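Local coordinates for protein phosphoserine aminotransferase (Bacillus alcalophilus, PDB 1W23) that transfers an amino group reversibly between glutamate and phosphohydroxypyruvate to make phosphoserine in serine biosynthesis, using pyridoxal 5'-phosphate as cofactor, at residues V97-W102 with Q128-F133; L145-N150 with L169-S174; Q159-I164 with V184-M189; I177-L182 with Q195-P200. One frame throughout, in Å; residues are numbered along the deposited sequence.

Contact 1: V97-W102 with Q128-F133; sequences VLTGSW and QSIPDF. With PLP (pyridoxal-5'-phosphate), chain J.
T99 and P131 make the tight spot: T99 CG2 meets P131 CD at 3.5 Å, closer than a normal van der Waals separation, and the two side chains cross at about a right angle. With chi1 of T99 at 46°, CG2 lies opposite the carbonyl carbon and turns to the proline, while OG1 bonds to N151. One side of this pair is extended by V97 CG1 against P131 CG (3.9 Å), and T99 CG2 also touches I130 CD1 at 3.9 Å. Direct contact between 97-102 and 128-133 is thus apolar; P131 also rests on A120 of strand 115-121, and I130 N bonds S293 OG.

The looser side is bridged by a water, 2.7 Å from T99 O and 3.1 Å from S129 O, with no direct bond; more acceptors than protons lie within its reach, so both bonds need not be made at once.

G100, the N-cap residue, leads from the packed threonine into helix 101-111. On its first turn W102 lies with a face against the cofactor, PLP C4 standing 3.5 Å above the centre of the indole. An aromatic residue covering the pyridine ring at a strand-to-helix junction is typical of fold-type I PLP enzymes.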
# COMPACT_ATOMS: atom_id res chain seq x y z
N VAL A 97 -24.29 -8.79 8.92
CA VAL A 97 -25.08 -7.92 9.77
C VAL A 97 -24.86 -6.50 9.27
O VAL A 97 -23.72 -6.00 9.26
CB VAL A 97 -24.74 -8.03 11.26
CG1 VAL A 97 -25.62 -7.11 12.12
CG2 VAL A 97 -24.84 -9.46 11.76
N LEU A 98 -25.93 -5.83 8.84
CA LEU A 98 -25.83 -4.50 8.29
C LEU A 98 -26.05 -3.42 9.37
O LEU A 98 -27.16 -3.31 9.91
CB LEU A 98 -26.82 -4.26 7.17
CG LEU A 98 -26.66 -5.20 5.94
CD1 LEU A 98 -27.68 -4.84 4.86
CD2 LEU A 98 -25.24 -5.14 5.37
N THR A 99 -24.99 -2.66 9.69
CA THR A 99 -25.07 -1.60 10.66
C THR A 99 -24.58 -0.27 10.12
O THR A 99 -24.50 0.72 10.85
CB THR A 99 -24.38 -1.94 11.98
OG1 THR A 99 -23.06 -2.52 11.72
CG2 THR A 99 -25.15 -2.98 12.78
N GLY A 100 -24.27 -0.17 8.82
CA GLY A 100 -23.95 1.08 8.18
C GLY A 100 -23.55 0.87 6.74
O GLY A 100 -23.73 -0.22 6.17
N SER A 101 -23.02 1.91 6.14
CA SER A 101 -22.61 1.89 4.75
C SER A 101 -21.43 0.95 4.52
O SER A 101 -21.38 0.24 3.50
CB SER A 101 -22.23 3.38 4.31
OG SER A 101 -21.55 3.34 3.07
N TRP A 102 -20.45 0.94 5.43
CA TRP A 102 -19.33 0.02 5.27
C TRP A 102 -19.80 -1.42 5.32
O TRP A 102 -19.23 -2.28 4.60
CB TRP A 102 -18.21 0.31 6.31
CG TRP A 102 -17.56 1.65 6.00
CD1 TRP A 102 -17.55 2.77 6.76
CD2 TRP A 102 -16.85 1.98 4.80
NE1 TRP A 102 -16.87 3.76 6.13
CE2 TRP A 102 -16.42 3.31 4.92
CE3 TRP A 102 -16.50 1.28 3.63
CZ2 TRP A 102 -15.70 3.94 3.92
CZ3 TRP A 102 -15.78 1.90 2.64
CH2 TRP A 102 -15.39 3.23 2.81
N GLN A 128 -29.37 3.80 13.17
CA GLN A 128 -29.22 4.51 14.44
C GLN A 128 -28.75 3.62 15.55
O GLN A 128 -28.44 4.11 16.65
CB GLN A 128 -30.54 5.15 14.86
CG GLN A 128 -31.01 6.23 13.92
CD GLN A 128 -32.39 6.77 14.28
OE1 GLN A 128 -32.58 7.29 15.37
NE2 GLN A 128 -33.32 6.71 13.37
N SER A 129 -28.69 2.30 15.38
CA SER A 129 -28.38 1.36 16.45
C SER A 129 -27.78 0.07 15.90
O SER A 129 -27.85 -0.27 14.73
CB SER A 129 -29.65 1.02 17.24
OG SER A 129 -30.57 0.26 16.50
N ILE A 130 -27.23 -0.69 16.85
CA ILE A 130 -26.83 -2.08 16.58
C ILE A 130 -27.99 -2.98 16.87
O ILE A 130 -28.61 -2.84 17.95
CB ILE A 130 -25.63 -2.43 17.47
CG1 ILE A 130 -24.47 -1.40 17.39
CG2 ILE A 130 -25.13 -3.86 17.23
CD1 ILE A 130 -23.95 -1.15 15.98
N PRO A 131 -28.37 -3.92 16.00
CA PRO A 131 -29.50 -4.84 16.32
C PRO A 131 -29.14 -5.73 17.47
O PRO A 131 -28.00 -6.11 17.74
CB PRO A 131 -29.66 -5.64 15.03
CG PRO A 131 -28.38 -5.52 14.34
CD PRO A 131 -27.78 -4.19 14.69
N ASP A 132 -30.18 -6.12 18.24
CA ASP A 132 -30.10 -7.09 19.28
C ASP A 132 -29.65 -8.42 18.67
O ASP A 132 -30.16 -8.84 17.63
CB ASP A 132 -31.50 -7.25 19.87
CG ASP A 132 -32.07 -6.11 20.66
OD1 ASP A 132 -33.30 -6.16 20.95
OD2 ASP A 132 -31.31 -5.20 21.05
N PHE A 133 -28.74 -9.12 19.34
CA PHE A 133 -28.21 -10.35 18.81
C PHE A 133 -29.29 -11.41 18.67
O PHE A 133 -29.13 -12.32 17.83
CB PHE A 133 -27.10 -10.87 19.71
CG PHE A 133 -25.91 -9.91 19.82
CD1 PHE A 133 -24.98 -10.09 20.83
CD2 PHE A 133 -25.68 -8.85 18.96
CE1 PHE A 133 -23.87 -9.26 21.03
CE2 PHE A 133 -24.60 -7.99 19.15
CZ PHE A 133 -23.69 -8.18 20.16
N1 PLP J . -14.45 -0.14 6.68
C2 PLP J . -14.59 0.87 7.62
C2A PLP J . -15.35 0.54 8.85
C3 PLP J . -14.01 2.10 7.39
O3 PLP J . -14.12 3.06 8.29
C4 PLP J . -13.29 2.34 6.16
C4A PLP J . -12.63 3.65 5.95
C5 PLP J . -13.17 1.28 5.24
C6 PLP J . -13.78 0.07 5.52
C5A PLP J . -12.47 1.43 3.92
O4P PLP J . -11.01 1.34 4.15
P PLP J . -10.00 1.56 2.89
O1P PLP J . -10.23 2.95 2.39
O2P PLP J . -10.36 0.50 1.85
O3P PLP J . -8.65 1.29 3.54
O HOH W 1 -25.76 1.46 13.13

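Contact 2: L145-N150 with L169-S174; sequences LHITSN and LIADMS. With PLP (pyridoxal-5'-phosphate), chain J.
Backbone hydrogen bonds come first: I170 N to L145 O (2.8 Å), I147 N to I170 O, D172 N to I147 O (3.0 Å), and S149 N to D172 O (3.1 Å). The first three are nearly straight; the last bends to 149° at H, its donor lying above the carbonyl plane where strand 145-148 gives out. CA-H...O contacts, such as H146 CA to I170 O, accompany these bonds.

On one face of the sheet I147 CG1 touches A171 CB at 3.7 Å and its CG2 branch meets L169 CD1. On the other, H146 CD2 lies 4.0 Å from I170 CG2, the side chains crossing at about a right angle. These are neighbouring parallel strands in the central sheet of the aminotransferase fold; the directions of segments 145-148 and 169-172 differ by 26°, and their C-terminal ends open onto the cofactor.

There D172, its CG opposite the backbone N (chi1 175°), brings OD2 to 2.7 Å from PLP N1. The second shell fixes this carboxylate. OD1 of D172 receives S174 OG on its syn lone pair and S174 N nearly along its C-O axis, the latter making an Asx turn, while a water donates to OD2 and also bonds T148 OG1. Farther out, T148 OG1 is held by S103, and H146 NE2 by Y191 OH.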
# COMPACT_ATOMS: atom_id res chain seq x y z
N LEU A 145 -20.14 -15.27 9.54
CA LEU A 145 -21.01 -14.15 9.89
C LEU A 145 -20.14 -12.92 9.98
O LEU A 145 -19.17 -12.94 10.77
CB LEU A 145 -21.72 -14.38 11.22
CG LEU A 145 -22.69 -13.26 11.63
CD1 LEU A 145 -23.87 -13.20 10.68
CD2 LEU A 145 -23.10 -13.45 13.07
N HIS A 146 -20.42 -11.91 9.17
CA HIS A 146 -19.60 -10.69 9.08
C HIS A 146 -20.29 -9.54 9.74
O HIS A 146 -21.47 -9.27 9.47
CB HIS A 146 -19.32 -10.39 7.60
CG HIS A 146 -18.44 -9.19 7.39
ND1 HIS A 146 -18.90 -7.86 7.51
CD2 HIS A 146 -17.14 -9.11 7.01
CE1 HIS A 146 -17.86 -7.04 7.21
NE2 HIS A 146 -16.79 -7.79 6.93
N ILE A 147 -19.55 -8.81 10.60
CA ILE A 147 -20.02 -7.61 11.26
C ILE A 147 -19.03 -6.48 11.00
O ILE A 147 -17.87 -6.69 10.63
CB ILE A 147 -20.18 -7.83 12.78
CG1 ILE A 147 -18.86 -8.04 13.51
CG2 ILE A 147 -21.17 -8.97 13.06
CD1 ILE A 147 -18.97 -8.09 15.02
N THR A 148 -19.50 -5.25 11.29
CA THR A 148 -18.70 -4.04 11.22
C THR A 148 -18.72 -3.46 12.64
O THR A 148 -19.79 -3.02 13.12
CB THR A 148 -19.27 -3.03 10.23
OG1 THR A 148 -19.57 -3.70 8.99
CG2 THR A 148 -18.32 -1.87 10.04
N SER A 149 -17.61 -3.55 13.37
CA SER A 149 -17.66 -3.22 14.82
C SER A 149 -17.99 -1.77 15.10
O SER A 149 -18.73 -1.47 16.04
CB SER A 149 -16.32 -3.60 15.46
OG SER A 149 -15.25 -2.98 14.78
N ASN A 150 -17.47 -0.86 14.28
CA ASN A 150 -17.68 0.56 14.42
C ASN A 150 -18.08 1.08 13.02
O ASN A 150 -17.34 0.92 12.04
CB ASN A 150 -16.42 1.25 14.99
CG ASN A 150 -16.71 2.72 15.32
OD1 ASN A 150 -17.28 2.98 16.41
ND2 ASN A 150 -16.35 3.61 14.41
N LEU A 169 -16.95 -15.94 13.11
CA LEU A 169 -17.30 -14.54 13.19
C LEU A 169 -16.16 -13.70 12.60
O LEU A 169 -14.99 -13.90 13.00
CB LEU A 169 -17.59 -14.15 14.62
CG LEU A 169 -18.01 -12.69 14.88
CD1 LEU A 169 -19.33 -12.36 14.22
CD2 LEU A 169 -18.09 -12.40 16.39
N ILE A 170 -16.48 -12.82 11.68
CA ILE A 170 -15.49 -11.98 10.97
C ILE A 170 -15.88 -10.54 11.18
O ILE A 170 -17.09 -10.21 11.09
CB ILE A 170 -15.50 -12.28 9.45
CG1 ILE A 170 -15.53 -13.78 9.30
CG2 ILE A 170 -14.40 -11.48 8.76
CD1 ILE A 170 -14.35 -14.49 8.79
N ALA A 171 -14.89 -9.69 11.49
CA ALA A 171 -15.23 -8.29 11.74
C ALA A 171 -14.30 -7.31 11.03
O ALA A 171 -13.06 -7.42 11.11
CB ALA A 171 -15.14 -8.01 13.25
N ASP A 172 -14.92 -6.33 10.41
CA ASP A 172 -14.27 -5.13 9.90
C ASP A 172 -14.19 -4.16 11.09
O ASP A 172 -15.18 -3.52 11.48
CB ASP A 172 -15.10 -4.49 8.78
CG ASP A 172 -14.56 -3.17 8.27
OD1 ASP A 172 -13.50 -2.69 8.79
OD2 ASP A 172 -15.20 -2.62 7.36
N MET A 173 -13.00 -4.10 11.69
CA MET A 173 -12.71 -3.26 12.85
C MET A 173 -11.90 -2.04 12.46
O MET A 173 -11.20 -1.45 13.31
CB MET A 173 -12.01 -4.02 13.98
CG MET A 173 -12.87 -5.25 14.45
SD MET A 173 -12.17 -5.89 15.98
CE MET A 173 -13.42 -7.11 16.44
N SER A 174 -11.96 -1.61 11.21
CA SER A 174 -11.15 -0.50 10.74
C SER A 174 -11.18 0.71 11.66
O SER A 174 -10.12 1.29 11.93
CB SER A 174 -11.61 -0.05 9.37
OG SER A 174 -11.37 -1.03 8.37
N1 PLP J . -14.45 -0.14 6.68
C2 PLP J . -14.59 0.87 7.62
C2A PLP J . -15.35 0.54 8.85
C3 PLP J . -14.01 2.10 7.39
O3 PLP J . -14.12 3.06 8.29
C4 PLP J . -13.29 2.34 6.16
C4A PLP J . -12.63 3.65 5.95
C5 PLP J . -13.17 1.28 5.24
C6 PLP J . -13.78 0.07 5.52
C5A PLP J . -12.47 1.43 3.92
O4P PLP J . -11.01 1.34 4.15
P PLP J . -10.00 1.56 2.89
O1P PLP J . -10.23 2.95 2.39
O2P PLP J . -10.36 0.50 1.85
O3P PLP J . -8.65 1.29 3.54
O HOH W 2 -17.75 -3.54 6.91
O HOH W 3 -14.93 -0.61 12.19

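Contact 3: Q159-I164 with V184-M189; sequences QNFPEI and VNQFGM
F161 begins the contact at its backbone N, which donates to a water that in turn donates to Q186 OE1. Its ring then forms a T-shaped (edge-to-face) pair with F187: the centroids are 5.1 Å apart and the planes meet at 76°. F187 brings the edge and F161 the face. CZ of F187 stands 3.6 Å above the plane, offset toward the rim near F161 CG, so the pair is not centred. I147 of strand 142-148 and L182 also touch the F161 ring, which sets the aromatic pair on the sheet face that carries I147, L169 and A171.

At the carbonyl of the same residue, Q186 closes a second link. Its chain runs extended beyond CG, carrying the amide across F161, at about a right angle to its side chain, with OE1 3.6 Å from F161 CB and NE2 donating to F161 O at 3.2 Å. That bond is bent, with an angle of 140° at H, and the donor sits 59° out of the carbonyl plane, away from either lone pair. One glutamine amide thus serves both ends of F161, directly at O and through water at N.

After F161 the chain turns to backbone contacts alone. P162 offers its carbonyl oxygen and I164 its N-H to one bridge: a single water donates to P162 O and to Q186 O, each at 2.8 Å, and accepts from I164 N at 3.0 Å.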
# COMPACT_ATOMS: atom_id res chain seq x y z
N GLN A 159 -21.16 -2.77 21.48
CA GLN A 159 -20.71 -2.70 22.87
C GLN A 159 -20.02 -3.97 23.28
O GLN A 159 -19.23 -3.92 24.24
CB GLN A 159 -21.91 -2.47 23.81
CG GLN A 159 -22.63 -1.19 23.44
CD GLN A 159 -21.68 -0.01 23.41
OE1 GLN A 159 -21.13 0.31 24.49
NE2 GLN A 159 -21.43 0.57 22.24
N ASN A 160 -20.34 -5.06 22.66
CA ASN A 160 -19.81 -6.41 22.92
C ASN A 160 -20.15 -7.20 21.66
O ASN A 160 -20.76 -6.63 20.72
CB ASN A 160 -20.36 -7.00 24.21
CG ASN A 160 -21.85 -6.76 24.28
OD1 ASN A 160 -22.55 -7.17 23.36
ND2 ASN A 160 -22.32 -6.11 25.34
N PHE A 161 -19.74 -8.43 21.60
CA PHE A 161 -19.79 -9.20 20.36
C PHE A 161 -20.51 -10.49 20.60
O PHE A 161 -20.43 -11.10 21.66
CB PHE A 161 -18.36 -9.47 19.86
CG PHE A 161 -17.68 -8.17 19.49
CD1 PHE A 161 -16.66 -7.66 20.24
CD2 PHE A 161 -18.10 -7.46 18.38
CE1 PHE A 161 -16.07 -6.44 19.88
CE2 PHE A 161 -17.50 -6.25 18.02
CZ PHE A 161 -16.45 -5.75 18.76
N PRO A 162 -21.21 -10.96 19.57
CA PRO A 162 -21.98 -12.20 19.78
C PRO A 162 -21.12 -13.43 19.84
O PRO A 162 -20.03 -13.50 19.25
CB PRO A 162 -22.84 -12.16 18.52
CG PRO A 162 -22.02 -11.50 17.47
CD PRO A 162 -21.29 -10.40 18.22
N GLU A 163 -21.60 -14.44 20.56
CA GLU A 163 -21.03 -15.77 20.64
C GLU A 163 -21.67 -16.58 19.53
O GLU A 163 -22.85 -16.91 19.60
CB GLU A 163 -21.41 -16.42 21.98
CG GLU A 163 -20.73 -17.76 22.18
CD GLU A 163 -20.41 -18.12 23.62
OE1 GLU A 163 -20.41 -19.35 23.86
OE2 GLU A 163 -20.15 -17.22 24.46
N ILE A 164 -20.86 -16.90 18.54
CA ILE A 164 -21.17 -17.56 17.26
C ILE A 164 -20.42 -18.87 17.27
O ILE A 164 -19.20 -18.78 17.51
CB ILE A 164 -20.78 -16.58 16.11
CG1 ILE A 164 -21.59 -15.26 16.31
CG2 ILE A 164 -20.93 -16.95 14.68
CD1 ILE A 164 -23.08 -15.47 16.25
N VAL A 184 -10.06 -11.75 21.31
CA VAL A 184 -9.80 -12.13 19.91
C VAL A 184 -10.38 -13.51 19.61
O VAL A 184 -10.80 -13.75 18.48
CB VAL A 184 -8.31 -11.98 19.64
CG1 VAL A 184 -7.90 -12.62 18.34
CG2 VAL A 184 -7.89 -10.52 19.68
N ASN A 185 -10.38 -14.42 20.63
CA ASN A 185 -10.86 -15.76 20.33
C ASN A 185 -12.34 -15.83 20.02
O ASN A 185 -12.81 -16.92 19.64
CB ASN A 185 -10.40 -16.69 21.43
CG ASN A 185 -11.11 -16.54 22.70
OD1 ASN A 185 -12.11 -15.86 22.84
ND2 ASN A 185 -10.48 -17.28 23.61
N GLN A 186 -13.11 -14.74 20.11
CA GLN A 186 -14.48 -14.76 19.60
C GLN A 186 -14.52 -14.79 18.08
O GLN A 186 -15.62 -15.02 17.50
CB GLN A 186 -15.25 -13.52 20.11
CG GLN A 186 -15.54 -13.48 21.59
CD GLN A 186 -16.52 -12.39 22.03
OE1 GLN A 186 -16.22 -11.22 22.17
NE2 GLN A 186 -17.79 -12.77 22.22
N PHE A 187 -13.41 -14.48 17.40
CA PHE A 187 -13.38 -14.23 15.97
C PHE A 187 -12.55 -15.25 15.21
O PHE A 187 -11.50 -15.68 15.69
CB PHE A 187 -12.74 -12.85 15.71
CG PHE A 187 -13.59 -11.73 16.34
CD1 PHE A 187 -13.36 -11.31 17.64
CD2 PHE A 187 -14.61 -11.12 15.65
CE1 PHE A 187 -14.16 -10.33 18.21
CE2 PHE A 187 -15.41 -10.18 16.21
CZ PHE A 187 -15.20 -9.76 17.50
N GLY A 188 -12.98 -15.54 14.00
CA GLY A 188 -12.13 -16.22 13.06
C GLY A 188 -11.15 -15.32 12.33
O GLY A 188 -10.05 -15.74 11.96
N MET A 189 -11.59 -14.08 12.10
CA MET A 189 -10.75 -13.09 11.41
C MET A 189 -11.20 -11.71 11.80
O MET A 189 -12.43 -11.43 11.88
CB MET A 189 -10.83 -13.34 9.91
CG MET A 189 -9.95 -12.39 9.12
SD MET A 189 -9.92 -12.75 7.36
CE MET A 189 -10.53 -11.14 6.83
O HOH W 4 -17.84 -9.45 23.61
O HOH W 5 -18.18 -15.50 18.60

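Contact 4: I177-L182 with Q195-P200; sequences ILSRPL and QKNLGP. With PLP (pyridoxal-5'-phosphate), chain J.
I177 and N197 bring two irregular loops to their nearest approach, 6.6 Å between CA atoms, and beside I177 the residue L178 adopts left-handed helical backbone angles.

N197 spans the gap with its side-chain amide. ND2 donates to I177 O at 2.9 Å with an angle of 149° at H; the donor stands 42° out of the carbonyl plane, so no lone pair is met squarely. The same nitrogen lies 3.6 Å from S179 CB, and OD1 at the other end of the amide accepts from the backbone N of N339, which leaves the flat group held at both ends.

L198 does the apolar work by straddling two neighbours with its two methyls. CD1 packs on I177 CG2 (3.7 Å, in the conformer given), and CD2 lies 4.0 Å from L178 CB, each pair crossing at about a right angle. Behind them, L251 and I254 of helix 241-256 cover L178, and L247 covers L198.

Just before N197 come the cofactor residues. Q195 NE2 donates to PLP O3P, and K196 NZ is joined to PLP C4A at 1.7 Å, longer than even a C-N single bond, so the state of the linkage is doubtful. In aminotransferases this lysine forms the internal aldimine with PLP, which the amino-donor substrate displaces, and here the N197 and L198 contacts fix the backbone directly following that lysine.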
# COMPACT_ATOMS: atom_id res chain seq x y z
N ILE A 177 -10.37 -0.70 15.99
CA ILE A 177 -9.38 -1.70 16.48
C ILE A 177 -8.40 -1.05 17.46
O ILE A 177 -7.88 0.03 17.25
CB ILE A 177 -8.63 -2.33 15.30
CG1 ILE A 177 -7.78 -3.51 15.74
CG2 ILE A 177 -7.85 -1.28 14.48
CD1 ILE A 177 -7.26 -4.40 14.62
N LEU A 178 -8.15 -1.78 18.54
CA LEU A 178 -7.17 -1.34 19.57
C LEU A 178 -7.49 0.01 20.16
O LEU A 178 -6.64 0.76 20.61
CB LEU A 178 -5.73 -1.45 19.05
CG LEU A 178 -4.60 -1.42 20.05
CD1 LEU A 178 -4.87 -2.06 21.38
CD2 LEU A 178 -3.32 -1.99 19.40
N SER A 179 -8.82 0.24 20.31
CA SER A 179 -9.33 1.36 21.11
C SER A 179 -9.80 0.93 22.51
O SER A 179 -10.21 1.78 23.30
CB SER A 179 -10.50 2.03 20.39
OG SER A 179 -11.59 1.15 20.23
N ARG A 180 -9.73 -0.37 22.75
CA ARG A 180 -10.24 -1.02 23.96
C ARG A 180 -9.78 -2.45 23.95
O ARG A 180 -9.39 -2.98 22.91
CB ARG A 180 -11.78 -0.93 24.01
CG ARG A 180 -12.46 -1.44 22.75
CD ARG A 180 -13.96 -1.14 22.77
NE ARG A 180 -14.52 -1.61 21.49
CZ ARG A 180 -15.83 -1.75 21.26
NH1 ARG A 180 -16.76 -1.42 22.18
NH2 ARG A 180 -16.25 -2.25 20.08
N PRO A 181 -9.87 -3.14 25.09
CA PRO A 181 -9.56 -4.58 25.07
C PRO A 181 -10.52 -5.35 24.17
O PRO A 181 -11.67 -4.95 23.99
CB PRO A 181 -9.70 -4.99 26.55
CG PRO A 181 -9.45 -3.71 27.31
CD PRO A 181 -10.18 -2.67 26.44
N LEU A 182 -10.04 -6.48 23.68
CA LEU A 182 -10.79 -7.35 22.79
C LEU A 182 -10.52 -8.80 23.14
O LEU A 182 -9.36 -9.14 23.29
CB LEU A 182 -10.31 -7.01 21.39
CG LEU A 182 -10.93 -7.67 20.19
CD1 LEU A 182 -12.41 -7.43 20.09
CD2 LEU A 182 -10.27 -7.17 18.89
N GLN A 195 -5.24 3.25 8.98
CA GLN A 195 -5.27 4.72 8.99
C GLN A 195 -6.30 5.37 9.89
O GLN A 195 -6.59 6.57 9.74
CB GLN A 195 -5.44 5.22 7.57
CG GLN A 195 -6.79 4.89 6.93
CD GLN A 195 -6.84 3.58 6.13
OE1 GLN A 195 -5.96 2.73 6.24
NE2 GLN A 195 -7.90 3.44 5.31
N LYS A 196 -6.85 4.70 10.89
CA LYS A 196 -7.73 5.33 11.93
C LYS A 196 -7.07 5.22 13.29
O LYS A 196 -6.90 6.29 13.89
CB LYS A 196 -9.11 4.70 11.83
CG LYS A 196 -9.99 5.22 10.74
CD LYS A 196 -10.62 4.27 9.71
CE LYS A 196 -11.17 5.00 8.50
NZ LYS A 196 -12.05 4.19 7.49
N ASN A 197 -6.71 4.07 13.82
CA ASN A 197 -6.12 3.88 15.13
C ASN A 197 -4.74 3.28 15.18
O ASN A 197 -4.18 3.17 16.29
CB ASN A 197 -6.97 2.93 15.97
CG ASN A 197 -7.94 3.66 16.77
OD1 ASN A 197 -7.90 4.87 17.01
ND2 ASN A 197 -8.75 2.78 17.30
N LEU A 198 -4.22 2.91 13.98
CA LEU A 198 -2.97 2.22 14.06
C LEU A 198 -1.80 2.87 13.37
O LEU A 198 -0.67 2.53 13.66
CB LEU A 198 -3.14 0.81 13.55
CG LEU A 198 -4.19 -0.03 14.26
CD1 LEU A 198 -4.23 -1.42 13.63
CD2 LEU A 198 -3.92 -0.09 15.76
N GLY A 199 -2.05 3.79 12.46
CA GLY A 199 -0.83 4.10 11.67
C GLY A 199 -1.36 4.88 10.46
O GLY A 199 -2.53 5.20 10.33
N PRO A 200 -0.50 5.09 9.57
CA PRO A 200 -0.88 5.74 8.32
C PRO A 200 -1.49 4.69 7.37
O PRO A 200 -1.59 3.54 7.55
CB PRO A 200 0.41 6.39 7.80
CG PRO A 200 1.46 5.40 8.22
CD PRO A 200 1.01 5.06 9.63
N1 PLP J . -14.45 -0.14 6.68
C2 PLP J . -14.59 0.87 7.62
C2A PLP J . -15.35 0.54 8.85
C3 PLP J . -14.01 2.10 7.39
O3 PLP J . -14.12 3.06 8.29
C4 PLP J . -13.29 2.34 6.16
C4A PLP J . -12.63 3.65 5.95
C5 PLP J . -13.17 1.28 5.24
C6 PLP J . -13.78 0.07 5.52
C5A PLP J . -12.47 1.43 3.92
O4P PLP J . -11.01 1.34 4.15
P PLP J . -10.00 1.56 2.89
O1P PLP J . -10.23 2.95 2.39
O2P PLP J . -10.36 0.50 1.85
O3P PLP J . -8.65 1.29 3.54

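How the contacts relate
Contacts 1 and 2 share the central sheet, where strands 93-98 and 142-148 are neighbours; their centres are 10 Å apart, and V97 N probably bonds to H146 O. Contact 3, centred 9 Å from contact 2, adds a loop lying on I147 and the segment leading into strand 189-193, the neighbour of 169-172. Contact 4 lies farther off, its centre about 14 Å from that of contact 2 and about 20 Å from that of contact 1. Along the chain contact 1 closes first, while segments of contact 3 alternate with those of contacts 2 and 4. Contacts 1, 2 and 4 build the PLP site from strand ends, loops and the start of helix 101-111, completed by N237 and T238 of the second subunit.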